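Side-chain contacts in putative antitoxin VapB45 (Mycobacterium tuberculosis, PDB 5AF3), which is possibly the antitoxin of a type II toxin-antitoxin system, with VapC45 as cognate toxin, and probably binds DNA: residues A[20-23]-A[24-27]; A[31-34]-A[35-39]; A[70-73]-A[74-77]; A[178-182]-A[183-187]; A[61-64]-A[65-68]. One frame throughout, in Å; residues are numbered along the deposited sequence.

Followed from the N terminus, the five contacts are all local and lie in series, in the order 1, 2, 5, 3, 4; none encloses or crosses another. Contacts 1 and 2 are successive helices, 20-27 and 31-38, that pack on each other through Ser24, Leu20, Leu34 and Arg31. Contact 5 closes an exposed turn leading into strand 68-70, and contact 3 follows directly, as that strand passes into helix 72-86. Leu70 and Ile75 of contact 3 rest on Ala23 of contact 1. Far along the chain, contact 4 bends the connection into strand 185-187, whose Leu187 reaches both Tyr26 and Ile75, so strand 185-187 meets helices 20-27 and 72-86.

Contact 1: residues A[20-23]-A[24-27]; sequences LAEA and SRYL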
loop_
_atom_site.group_PDB
_atom_site.type_symbol
_atom_site.label_atom_id
_atom_site.label_comp_id
_atom_site.label_asym_id
_atom_site.label_seq_id
_atom_site.Cartn_x
_atom_site.Cartn_y
_atom_site.Cartn_z
ATOM N N LEU A 20 -2.877 -2.624 -17.992
ATOM C CA LEU A 20 -3.517 -1.697 -17.036
ATOM C C LEU A 20 -3.559 -2.282 -15.633
ATOM O O LEU A 20 -3.471 -1.548 -14.662
ATOM C CB LEU A 20 -4.896 -1.221 -17.479
ATOM C CG LEU A 20 -4.966 -0.498 -18.843
ATOM C CD1 LEU A 20 -6.391 -0.169 -19.197
ATOM C CD2 LEU A 20 -4.075 0.762 -18.932
ATOM N N ALA A 21 -3.701 -3.599 -15.549
ATOM C CA ALA A 21 -3.627 -4.332 -14.281
ATOM C C ALA A 21 -2.312 -4.064 -13.519
ATOM O O ALA A 21 -2.321 -3.757 -12.309
ATOM C CB ALA A 21 -3.810 -5.860 -14.557
ATOM N N GLU A 22 -1.191 -4.189 -14.228
ATOM C CA GLU A 22 0.132 -3.955 -13.628
ATOM C C GLU A 22 0.259 -2.508 -13.188
ATOM O O GLU A 22 0.677 -2.233 -12.066
ATOM C CB GLU A 22 1.270 -4.289 -14.607
ATOM C CG GLU A 22 1.535 -5.809 -14.810
ATOM C CD GLU A 22 2.142 -6.151 -16.178
ATOM O OE1 GLU A 22 2.447 -5.208 -16.955
ATOM O OE2 GLU A 22 2.324 -7.376 -16.475
ATOM N N ALA A 23 -0.131 -1.582 -14.078
ATOM C CA ALA A 23 0.030 -0.156 -13.789
ATOM C C ALA A 23 -0.817 0.247 -12.593
ATOM O O ALA A 23 -0.412 1.066 -11.772
ATOM C CB ALA A 23 -0.300 0.675 -15.031
ATOM N N SER A 24 -1.992 -0.371 -12.471
ATOM C CA SER A 24 -2.860 -0.090 -11.322
ATOM C C SER A 24 -2.144 -0.447 -10.009
ATOM O O SER A 24 -2.234 0.285 -9.038
ATOM C CB SER A 24 -4.178 -0.875 -11.481
ATOM O OG SER A 24 -4.823 -0.999 -10.226
ATOM N N ARG A 25 -1.415 -1.563 -10.003
ATOM C CA ARG A 25 -0.724 -2.027 -8.787
ATOM C C ARG A 25 0.470 -1.134 -8.472
ATOM O O ARG A 25 0.611 -0.631 -7.351
ATOM C CB ARG A 25 -0.256 -3.473 -8.955
ATOM C CG ARG A 25 -1.368 -4.460 -9.113
ATOM C CD ARG A 25 -0.808 -5.857 -9.153
ATOM N NE ARG A 25 -1.262 -6.515 -10.376
ATOM C CZ ARG A 25 -0.463 -7.043 -11.301
ATOM N NH1 ARG A 25 0.865 -7.036 -11.134
ATOM N NH2 ARG A 25 -1.007 -7.607 -12.382
ATOM N N TYR A 26 1.294 -0.891 -9.495
ATOM C CA TYR A 26 2.505 -0.089 -9.297
ATOM C C TYR A 26 2.238 1.363 -8.892
ATOM O O TYR A 26 2.965 1.905 -8.081
ATOM C CB TYR A 26 3.407 -0.134 -10.532
ATOM C CG TYR A 26 3.678 -1.496 -11.125
ATOM C CD1 TYR A 26 3.663 -2.682 -10.341
ATOM C CD2 TYR A 26 3.952 -1.621 -12.483
ATOM C CE1 TYR A 26 3.924 -3.946 -10.931
ATOM C CE2 TYR A 26 4.209 -2.869 -13.056
ATOM C CZ TYR A 26 4.194 -4.012 -12.266
ATOM O OH TYR A 26 4.461 -5.220 -12.889
ATOM N N LEU A 27 1.220 1.981 -9.513
ATOM C CA LEU A 27 0.823 3.376 -9.256
ATOM C C LEU A 27 -0.176 3.548 -8.103
ATOM O O LEU A 27 -0.346 4.660 -7.584
ATOM C CB LEU A 27 0.233 3.998 -10.524
ATOM C CG LEU A 27 1.110 3.997 -11.777
ATOM C CD1 LEU A 27 0.448 4.966 -12.782
ATOM C CD2 LEU A 27 2.545 4.333 -11.504
#
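Tyr26 and Glu22 meet one turn apart on helix 20-27, the earlier of two consecutive helices in the putative DNA-binding helix-turn-helix domain, and they illustrate how a helix can pack a ring against its own backbone. With CG beside its backbone N (chi1 -48°), the tyrosine folds back along the preceding turn. There Glu22 O lies 3.2 Å above the ring plane, displaced toward the rim. The glutamate chain runs alongside in the same direction; its CB is 3.6 Å from Tyr26 CE2 and its CG 3.5 Å from Tyr26 OH, and the carboxylate and ring planes are nearly parallel, 13° apart. Arg25 covers a different part of the same turn. A bend at chi3 (-125°) brings its guanidinium back over the backbone, one face lying across Glu22 CA while NH2 reaches Ala21 CB at 4.0 Å. The charges of Glu22 and Arg25 do not pair: Glu22 OE2 and Arg25 NH2 are 5.3 Å apart, so any attraction between them is probably weak, and Glu22 OE1 has a hydrogen bond just outside the segment.

Further out, Thr19 OG1 caps the N terminus of the helix by accepting from Glu22 N, and Ser24 OG bonds to Val29 O just beyond its end. On the inner side Ala23 and Leu27 pack on Ile75 of helix 72-86, and Leu20 and Ala23 on helix 31-38. The last turn is closed at Ala23 O, which takes the N-H of Leu27 at 2.9 Å and lies 3.3 Å from Leu27 CG.

Contact 2: residues A[31-34]-A[35-39]; sequences RATL and ATWAD
Trp37 turns one face of its indole toward the preceding turn of helix 31-38, where Thr33 lies against it. The methyl CG2 of Thr33 sits 3.3 Å above the ring plane, toward the rim, with CZ2 of Trp37 3.5 Å from CG2. Thr33 O lies over that same face, nearer the pyrrole end, 3.4 Å from Trp37 CD1. Leu34 approaches the indole obliquely, its CD2 3.8 Å from Trp37 CE3. With OG1 of Thr33 beside the backbone N (chi1 -63°), CG2 is left anti to that N and runs alongside the indole, while the hydroxyl is directed elsewhere. Ile56 and Ile57 of a loop and Leu81 of helix 72-86 also pack on Trp37, which thus joins this helix, probably the recognition helix of the helix-turn-helix, to the following loop and to helix 72-86.

Next to this face, Ala32 O accepts two bonds from one residue, from Thr36 N at 3.0 Å and from Thr36 OG1 at 3.2 Å, and the donors arrive from opposite faces of the carbonyl plane. Past the helix, the carboxylate of Asp39 forms a salt bridge with Arg69. The chemistry is thus divided: a methyl group and a carbonyl oxygen line one face of the indole, while the hydroxyl of Thr36 spends its proton on a backbone carbonyl that already holds an N-H.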
loop_
_atom_site.group_PDB
_atom_site.type_symbol
_atom_site.label_atom_id
_atom_site.label_comp_id
_atom_site.label_asym_id
_atom_site.label_seq_id
_atom_site.Cartn_x
_atom_site.Cartn_y
_atom_site.Cartn_z
ATOM N N ARG A 31 -7.738 0.189 -11.495
ATOM C CA ARG A 31 -7.667 -0.164 -12.884
ATOM C C ARG A 31 -8.739 0.530 -13.765
ATOM O O ARG A 31 -8.468 0.870 -14.921
ATOM C CB ARG A 31 -7.724 -1.676 -13.068
ATOM C CG ARG A 31 -7.412 -2.101 -14.485
ATOM C CD ARG A 31 -8.305 -3.274 -14.888
ATOM N NE ARG A 31 -8.442 -3.338 -16.345
ATOM C CZ ARG A 31 -7.650 -4.039 -17.146
ATOM N NH1 ARG A 31 -6.657 -4.771 -16.636
ATOM N NH2 ARG A 31 -7.854 -4.013 -18.457
ATOM N N ALA A 32 -9.949 0.715 -13.242
ATOM C CA ALA A 32 -10.997 1.315 -14.070
ATOM C C ALA A 32 -10.647 2.768 -14.386
ATOM O O ALA A 32 -10.957 3.274 -15.477
ATOM C CB ALA A 32 -12.404 1.198 -13.374
ATOM N N THR A 33 -9.990 3.428 -13.430
ATOM C CA THR A 33 -9.552 4.804 -13.607
ATOM C C THR A 33 -8.533 4.877 -14.747
ATOM O O THR A 33 -8.626 5.723 -15.638
ATOM C CB THR A 33 -9.021 5.359 -12.263
ATOM O OG1 THR A 33 -10.107 5.369 -11.326
ATOM C CG2 THR A 33 -8.486 6.758 -12.387
ATOM N N LEU A 34 -7.554 3.977 -14.717
ATOM C CA LEU A 34 -6.548 3.914 -15.763
ATOM C C LEU A 34 -7.154 3.644 -17.132
ATOM O O LEU A 34 -6.727 4.238 -18.127
ATOM C CB LEU A 34 -5.518 2.810 -15.448
ATOM C CG LEU A 34 -4.512 3.122 -14.347
ATOM C CD1 LEU A 34 -3.590 1.933 -14.252
ATOM C CD2 LEU A 34 -3.684 4.381 -14.643
ATOM N N ALA A 35 -8.154 2.774 -17.166
ATOM C CA ALA A 35 -8.835 2.443 -18.399
ATOM C C ALA A 35 -9.455 3.715 -18.965
ATOM O O ALA A 35 -9.317 3.977 -20.159
ATOM C CB ALA A 35 -9.884 1.379 -18.163
ATOM N N THR A 36 -10.115 4.507 -18.110
ATOM C CA THR A 36 -10.723 5.783 -18.551
ATOM C C THR A 36 -9.651 6.713 -19.113
ATOM O O THR A 36 -9.840 7.301 -20.193
ATOM C CB THR A 36 -11.541 6.484 -17.401
ATOM O OG1 THR A 36 -12.581 5.600 -16.957
ATOM C CG2 THR A 36 -12.169 7.780 -17.877
ATOM N N TRP A 37 -8.507 6.806 -18.418
ATOM C CA TRP A 37 -7.409 7.649 -18.873
ATOM C C TRP A 37 -6.806 7.218 -20.219
ATOM O O TRP A 37 -6.416 8.055 -20.993
ATOM C CB TRP A 37 -6.315 7.757 -17.828
ATOM C CG TRP A 37 -6.769 8.405 -16.504
ATOM C CD1 TRP A 37 -7.968 9.024 -16.261
ATOM C CD2 TRP A 37 -6.025 8.477 -15.286
ATOM N NE1 TRP A 37 -8.019 9.478 -14.968
ATOM C CE2 TRP A 37 -6.830 9.179 -14.346
ATOM C CE3 TRP A 37 -4.738 8.056 -14.903
ATOM C CZ2 TRP A 37 -6.402 9.442 -13.029
ATOM C CZ3 TRP A 37 -4.314 8.306 -13.597
ATOM C CH2 TRP A 37 -5.153 8.993 -12.669
ATOM N N ALA A 38 -6.716 5.907 -20.457
ATOM C CA ALA A 38 -6.094 5.348 -21.666
ATOM C C ALA A 38 -7.032 5.322 -22.871
ATOM O O ALA A 38 -6.581 5.391 -24.022
ATOM C CB ALA A 38 -5.554 3.942 -21.374
ATOM N N ASP A 39 -8.327 5.190 -22.587
ATOM C CA ASP A 39 -9.401 5.191 -23.596
ATOM C C ASP A 39 -10.252 6.447 -23.413
ATOM O O ASP A 39 -10.623 7.103 -24.387
ATOM C CB ASP A 39 -10.296 3.959 -23.436
ATOM C CG ASP A 39 -9.511 2.648 -23.389
ATOM O OD1 ASP A 39 -8.440 2.560 -24.037
ATOM O OD2 ASP A 39 -9.963 1.697 -22.704
#

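Contact 3: residues A[70-73]-A[74-77]; sequences LPFV and GIAE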
loop_
_atom_site.group_PDB
_atom_site.type_symbol
_atom_site.label_atom_id
_atom_site.label_comp_id
_atom_site.label_asym_id
_atom_site.label_seq_id
_atom_site.Cartn_x
_atom_site.Cartn_y
_atom_site.Cartn_z
ATOM N N LEU A 70 0.532 0.496 -21.976
ATOM C CA LEU A 70 1.244 1.745 -21.699
ATOM C C LEU A 70 2.742 1.632 -21.974
ATOM O O LEU A 70 3.443 0.822 -21.363
ATOM C CB LEU A 70 1.016 2.170 -20.252
ATOM C CG LEU A 70 -0.437 2.218 -19.773
ATOM C CD1 LEU A 70 -0.448 2.709 -18.295
ATOM C CD2 LEU A 70 -1.252 3.114 -20.687
ATOM N N PRO A 71 3.240 2.494 -22.856
ATOM C CA PRO A 71 4.699 2.631 -22.957
ATOM C C PRO A 71 5.169 3.370 -21.693
ATOM O O PRO A 71 4.310 3.862 -20.904
ATOM C CB PRO A 71 4.888 3.441 -24.254
ATOM C CG PRO A 71 3.607 4.269 -24.384
ATOM C CD PRO A 71 2.498 3.424 -23.737
ATOM N N PHE A 72 6.474 3.461 -21.467
ATOM C CA PHE A 72 6.970 4.062 -20.238
ATOM C C PHE A 72 6.524 5.524 -20.032
ATOM O O PHE A 72 6.180 5.945 -18.901
ATOM C CB PHE A 72 8.498 3.970 -20.091
ATOM C CG PHE A 72 8.977 4.466 -18.784
ATOM C CD1 PHE A 72 8.902 3.649 -17.643
ATOM C CD2 PHE A 72 9.420 5.778 -18.642
ATOM C CE1 PHE A 72 9.332 4.157 -16.409
ATOM C CE2 PHE A 72 9.843 6.277 -17.410
ATOM C CZ PHE A 72 9.798 5.457 -16.291
ATOM N N VAL A 73 6.554 6.304 -21.111
ATOM C CA VAL A 73 6.045 7.686 -21.020
ATOM C C VAL A 73 4.581 7.725 -20.519
ATOM O O VAL A 73 4.218 8.667 -19.755
ATOM C CB VAL A 73 6.216 8.500 -22.360
ATOM C CG1 VAL A 73 5.306 7.975 -23.427
ATOM C CG2 VAL A 73 6.016 10.024 -22.097
ATOM N N GLY A 74 3.758 6.765 -20.952
ATOM C CA GLY A 74 2.355 6.661 -20.535
ATOM C C GLY A 74 2.185 6.341 -19.045
ATOM O O GLY A 74 1.271 6.856 -18.376
ATOM N N ILE A 75 3.006 5.436 -18.511
ATOM C CA ILE A 75 2.925 5.183 -17.066
ATOM C C ILE A 75 3.389 6.406 -16.252
ATOM O O ILE A 75 2.892 6.661 -15.140
ATOM C CB ILE A 75 3.629 3.859 -16.605
ATOM C CG1 ILE A 75 2.881 3.323 -15.363
ATOM C CG2 ILE A 75 5.099 4.069 -16.301
ATOM C CD1 ILE A 75 3.345 1.948 -14.918
ATOM N N ALA A 76 4.307 7.187 -16.825
ATOM C CA ALA A 76 4.839 8.376 -16.159
ATOM C C ALA A 76 3.707 9.416 -16.117
ATOM O O ALA A 76 3.471 10.037 -15.076
ATOM C CB ALA A 76 6.074 8.932 -16.961
ATOM N N GLU A 77 3.005 9.575 -17.243
ATOM C CA GLU A 77 1.831 10.472 -17.319
ATOM C C GLU A 77 0.730 9.996 -16.333
ATOM O O GLU A 77 0.148 10.790 -15.586
ATOM C CB GLU A 77 1.323 10.507 -18.762
ATOM C CG GLU A 77 2.366 11.172 -19.704
ATOM C CD GLU A 77 2.054 11.025 -21.181
ATOM O OE1 GLU A 77 1.368 10.043 -21.551
ATOM O OE2 GLU A 77 2.488 11.945 -21.948
#
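Pro71 O accepts the N-H of Ile75 at 3.1 Å, nearly along the C=O axis, and this bond opens helix 72-86. The chain comes out of strand 68-70 extended, Pro71 occupies the N-cap position with psi still at 171°, and from Phe72 onward the backbone is helical. Two further bonds continue the first turn, from Ala76 N to Phe72 O at 3.1 Å and from Glu77 N to Val73 O at 2.9 Å.

The side chains spread round this start in different directions. Phe72, with CG opposite its backbone N (chi1 -175°), leans from the helix so that CD1 meets Ile75 CG2 at 4.1 Å; the pair cross at a slant. The same CG2 is 3.4 Å from Phe72 O. Leu70, just before Pro71, brings CD1 to 4.5 Å from Ile75 CG1. On another side Glu77, extended beyond CG, crosses Val73: its CG is 3.1 Å from Val73 O, and OE2 lies 4.0 Å from Val73 CG2.

Around this turn, Ala23 and Leu27 of helix 20-27 meet Ile75, and Ala172 and Ile175 of strand 172-176 meet Phe72 and Ala76, so the helix start is shared by the helix-turn-helix and the sheet. The one carboxylate here is buried and well satisfied, Thr58 OG1 bonding to Glu77 OE1 and His108 ND1 to OE2. Such partners would probably favour its ionised form.

Contact 4: residues A[178-182]-A[183-187]; sequences PQYGD and ANVVL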
loop_
_atom_site.group_PDB
_atom_site.type_symbol
_atom_site.label_atom_id
_atom_site.label_comp_id
_atom_site.label_asym_id
_atom_site.label_seq_id
_atom_site.Cartn_x
_atom_site.Cartn_y
_atom_site.Cartn_z
ATOM N N PRO A 178 7.209 5.765 -3.905
ATOM C CA PRO A 178 7.476 6.099 -2.493
ATOM C C PRO A 178 6.753 5.172 -1.514
ATOM O O PRO A 178 7.113 5.148 -0.340
ATOM C CB PRO A 178 6.988 7.555 -2.356
ATOM C CG PRO A 178 5.962 7.708 -3.428
ATOM C CD PRO A 178 6.416 6.811 -4.580
ATOM N N GLN A 179 5.813 4.394 -2.021
ATOM C CA GLN A 179 5.088 3.417 -1.181
ATOM C C GLN A 179 6.022 2.298 -0.714
ATOM O O GLN A 179 5.720 1.626 0.278
ATOM C CB GLN A 179 3.853 2.828 -1.854
ATOM C CG GLN A 179 4.084 1.870 -3.045
ATOM C CD GLN A 179 4.007 2.565 -4.407
ATOM O OE1 GLN A 179 3.495 1.980 -5.376
ATOM N NE2 GLN A 179 4.498 3.798 -4.484
ATOM N N TYR A 180 7.163 2.130 -1.406
ATOM C CA TYR A 180 8.170 1.133 -0.994
ATOM C C TYR A 180 9.216 1.703 -0.030
ATOM O O TYR A 180 10.114 0.988 0.414
ATOM C CB TYR A 180 8.872 0.524 -2.203
ATOM C CG TYR A 180 8.038 -0.331 -3.085
ATOM C CD1 TYR A 180 7.309 0.236 -4.141
ATOM C CD2 TYR A 180 7.970 -1.722 -2.897
ATOM C CE1 TYR A 180 6.572 -0.539 -4.977
ATOM C CE2 TYR A 180 7.237 -2.510 -3.740
ATOM C CZ TYR A 180 6.534 -1.919 -4.780
ATOM O OH TYR A 180 5.787 -2.678 -5.640
ATOM N N GLY A 181 9.125 2.991 0.265
ATOM C CA GLY A 181 9.933 3.603 1.291
ATOM C C GLY A 181 11.422 3.526 0.972
ATOM O O GLY A 181 11.828 3.677 -0.179
ATOM N N ASP A 182 12.221 3.269 2.004
ATOM C CA ASP A 182 13.667 3.199 1.852
ATOM C C ASP A 182 14.190 1.996 1.044
ATOM O O ASP A 182 15.401 1.921 0.803
ATOM C CB ASP A 182 14.364 3.305 3.222
ATOM C CG ASP A 182 14.195 4.692 3.860
ATOM O OD1 ASP A 182 14.252 5.733 3.145
ATOM O OD2 ASP A 182 14.007 4.728 5.089
ATOM N N ALA A 183 13.312 1.111 0.563
ATOM C CA ALA A 183 13.741 0.105 -0.438
ATOM C C ALA A 183 14.155 0.766 -1.751
ATOM O O ALA A 183 14.786 0.122 -2.600
ATOM C CB ALA A 183 12.646 -0.954 -0.715
ATOM N N ASN A 184 13.765 2.039 -1.935
ATOM C CA ASN A 184 13.996 2.742 -3.216
ATOM C C ASN A 184 13.685 1.909 -4.446
ATOM O O ASN A 184 14.547 1.630 -5.266
ATOM C CB ASN A 184 15.416 3.331 -3.253
ATOM C CG ASN A 184 15.658 4.248 -2.094
ATOM O OD1 ASN A 184 14.821 5.090 -1.791
ATOM N ND2 ASN A 184 16.786 4.092 -1.420
ATOM N N VAL A 185 12.422 1.514 -4.553
ATOM C CA VAL A 185 11.938 0.734 -5.663
ATOM C C VAL A 185 11.541 1.699 -6.763
ATOM O O VAL A 185 10.859 2.720 -6.507
ATOM C CB VAL A 185 10.772 -0.176 -5.237
ATOM C CG1 VAL A 185 10.029 -0.746 -6.432
ATOM C CG2 VAL A 185 11.347 -1.290 -4.290
ATOM N N VAL A 186 11.963 1.351 -7.973
ATOM C CA VAL A 186 11.716 2.171 -9.161
ATOM C C VAL A 186 11.080 1.435 -10.311
ATOM O O VAL A 186 11.172 0.195 -10.437
ATOM C CB VAL A 186 13.033 2.864 -9.644
ATOM C CG1 VAL A 186 13.567 3.769 -8.597
ATOM C CG2 VAL A 186 14.124 1.806 -10.037
ATOM N N LEU A 187 10.416 2.202 -11.179
ATOM C CA LEU A 187 10.079 1.766 -12.509
ATOM C C LEU A 187 11.159 2.357 -13.448
ATOM O O LEU A 187 11.402 3.561 -13.439
ATOM C CB LEU A 187 8.710 2.279 -12.918
ATOM C CG LEU A 187 7.561 1.867 -11.994
ATOM C CD1 LEU A 187 6.264 2.487 -12.536
ATOM C CD2 LEU A 187 7.483 0.332 -11.927
HETATM O O HOH W 1 10.800 3.322 -2.899
HETATM O O HOH W 2 14.997 6.488 0.278
#
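Tyr180 folds back on Val185 in a beta hairpin, where a short 3-10 connection joins the antiparallel neighbours, strands 172-176 and 185-187. The valine lies over one face of the phenol in a CH-pi contact: its CG1 is 3.7 Å from the centroid of the Tyr180 ring, 13° off the normal. The other branch reaches the root of the ring, CG2 of Val185 lying 3.6 Å from CG of Tyr180. With CG1 opposite the valine N (chi1 166°), both methyls of Val185 can press on the tyrosine at once, one at the ring centre and one near CB.

The bend beneath is tied three residues at a time, as 3-10 turns are. Ala183 N donates to Tyr180 O at 3.2 Å and Asn184 N to Gly181 O at 3.1 Å. Gly181 has a positive phi with extended psi (-140°), and Asn184 is in the left-handed region, which lets the chain swing from turn to strand. A water carries the path one step further, giving a hydrogen to Gly181 O at 2.9 Å and accepting from Val185 N at 2.9 Å. A second water bonds to Asp182 OD1 and lies unusually close to Asn184 OD1; Arg176 NE also bonds to Asn184 OD1.

Phe198 of the adjacent strand 197-198 packs on Ala183 and Val185, and Asp237 of the second subunit on Pro178 and Gln179. The arrangement is that of a beta hairpin with a 3-10 connection, whose Tyr180 face covers Val185, the first residue of the next strand.

Contact 5: residues A[61-64]-A[65-68]; sequences PHPT and GSHA
A type II beta turn from Pro63 to Ser66 forms the tip of the exposed loop before strand 68-70, and Pro63 O is its hub. Ser66 N closes the turn by donating to Pro63 O at 3.1 Å. His62 ND1 reaches the same oxygen at 2.6 Å, and the two donors come from opposite faces of the carbonyl plane, each well out of it. Pro63 O lies close to the plane of the imidazole. The same ND1 is also 2.6 Å from Ser66 O, the closest approach across the turn, but at an angle too poor for a bond, so the site looks strained. The histidine gets there because CG sits between its backbone N and carbonyl carbon (chi1 80°), folding the ring over the turn. Gly65, third in the turn, takes the positive phi that type II turns call for.

The two arms of the loop meet lower down. Ser66 OG accepts from Ala68 N at 2.9 Å, an ST turn with an almost straight bond of 168°. CD of Pro63 lies 3.5 Å from Ser66 OG and 3.3 Å from Ala68 O. His62 CA points its hydrogen at the same Ala68 O, 3.2 Å away. Pro16 packs on Pro63 and Ala68, while several residues at the tip also touch a crystal neighbour.

Chemically, the carbonyl oxygen of Ala68 has no conventional partner and is buried by weakly polar C-H groups, whereas Pro63 O accepts two hydrogen bonds; the one from His62 implies a hydrogen on ND1.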
loop_
_atom_site.group_PDB
_atom_site.type_symbol
_atom_site.label_atom_id
_atom_site.label_comp_id
_atom_site.label_asym_id
_atom_site.label_seq_id
_atom_site.Cartn_x
_atom_site.Cartn_y
_atom_site.Cartn_z
ATOM N N PRO A 61 -2.389 0.207 -28.873
ATOM C CA PRO A 61 -3.261 -0.968 -28.998
ATOM C C PRO A 61 -2.512 -2.215 -28.495
ATOM O O PRO A 61 -1.305 -2.315 -28.709
ATOM C CB PRO A 61 -3.535 -1.036 -30.506
ATOM C CG PRO A 61 -3.321 0.367 -30.983
ATOM C CD PRO A 61 -2.111 0.796 -30.193
ATOM N N HIS A 62 -3.206 -3.112 -27.788
ATOM C CA HIS A 62 -2.540 -4.257 -27.170
ATOM C C HIS A 62 -1.956 -5.178 -28.259
ATOM O O HIS A 62 -2.594 -5.373 -29.298
ATOM C CB HIS A 62 -3.455 -5.007 -26.182
ATOM C CG HIS A 62 -4.429 -5.953 -26.824
ATOM N ND1 HIS A 62 -4.052 -7.173 -27.350
ATOM C CD2 HIS A 62 -5.772 -5.878 -26.989
ATOM C CE1 HIS A 62 -5.114 -7.793 -27.835
ATOM N NE2 HIS A 62 -6.173 -7.032 -27.626
ATOM N N PRO A 63 -0.733 -5.697 -28.046
ATOM C CA PRO A 63 -0.159 -6.649 -29.004
ATOM C C PRO A 63 -1.006 -7.929 -29.099
ATOM O O PRO A 63 -1.859 -8.193 -28.229
ATOM C CB PRO A 63 1.233 -6.953 -28.409
ATOM C CG PRO A 63 1.549 -5.730 -27.557
ATOM C CD PRO A 63 0.202 -5.440 -26.931
ATOM N N THR A 64 -0.798 -8.685 -30.174
ATOM C CA THR A 64 -1.486 -9.962 -30.379
ATOM C C THR A 64 -1.146 -10.852 -29.196
ATOM O O THR A 64 0.018 -10.941 -28.808
ATOM C CB THR A 64 -1.058 -10.608 -31.718
ATOM O OG1 THR A 64 -1.294 -9.667 -32.776
ATOM C CG2 THR A 64 -1.874 -11.871 -32.006
ATOM N N GLY A 65 -2.173 -11.444 -28.595
ATOM C CA GLY A 65 -2.014 -12.266 -27.384
ATOM C C GLY A 65 -1.358 -11.624 -26.164
ATOM O O GLY A 65 -0.623 -12.291 -25.428
ATOM N N SER A 66 -1.618 -10.331 -25.939
ATOM C CA SER A 66 -1.085 -9.609 -24.780
ATOM C C SER A 66 -2.035 -8.473 -24.428
ATOM O O SER A 66 -2.730 -7.965 -25.308
ATOM C CB SER A 66 0.308 -9.045 -25.089
ATOM O OG SER A 66 0.571 -7.819 -24.400
ATOM N N HIS A 67 -2.060 -8.082 -23.157
ATOM C CA HIS A 67 -2.836 -6.903 -22.733
ATOM C C HIS A 67 -1.965 -5.716 -22.398
ATOM O O HIS A 67 -2.426 -4.808 -21.693
ATOM C CB HIS A 67 -3.714 -7.202 -21.508
ATOM C CG HIS A 67 -4.665 -8.331 -21.708
ATOM N ND1 HIS A 67 -5.801 -8.222 -22.482
ATOM C CD2 HIS A 67 -4.643 -9.601 -21.242
ATOM C CE1 HIS A 67 -6.438 -9.381 -22.482
ATOM N NE2 HIS A 67 -5.756 -10.231 -21.734
ATOM N N ALA A 68 -0.712 -5.720 -22.852
ATOM C CA ALA A 68 0.159 -4.549 -22.655
ATOM C C ALA A 68 -0.421 -3.323 -23.396
ATOM O O ALA A 68 -0.935 -3.456 -24.516
ATOM C CB ALA A 68 1.606 -4.856 -23.079
#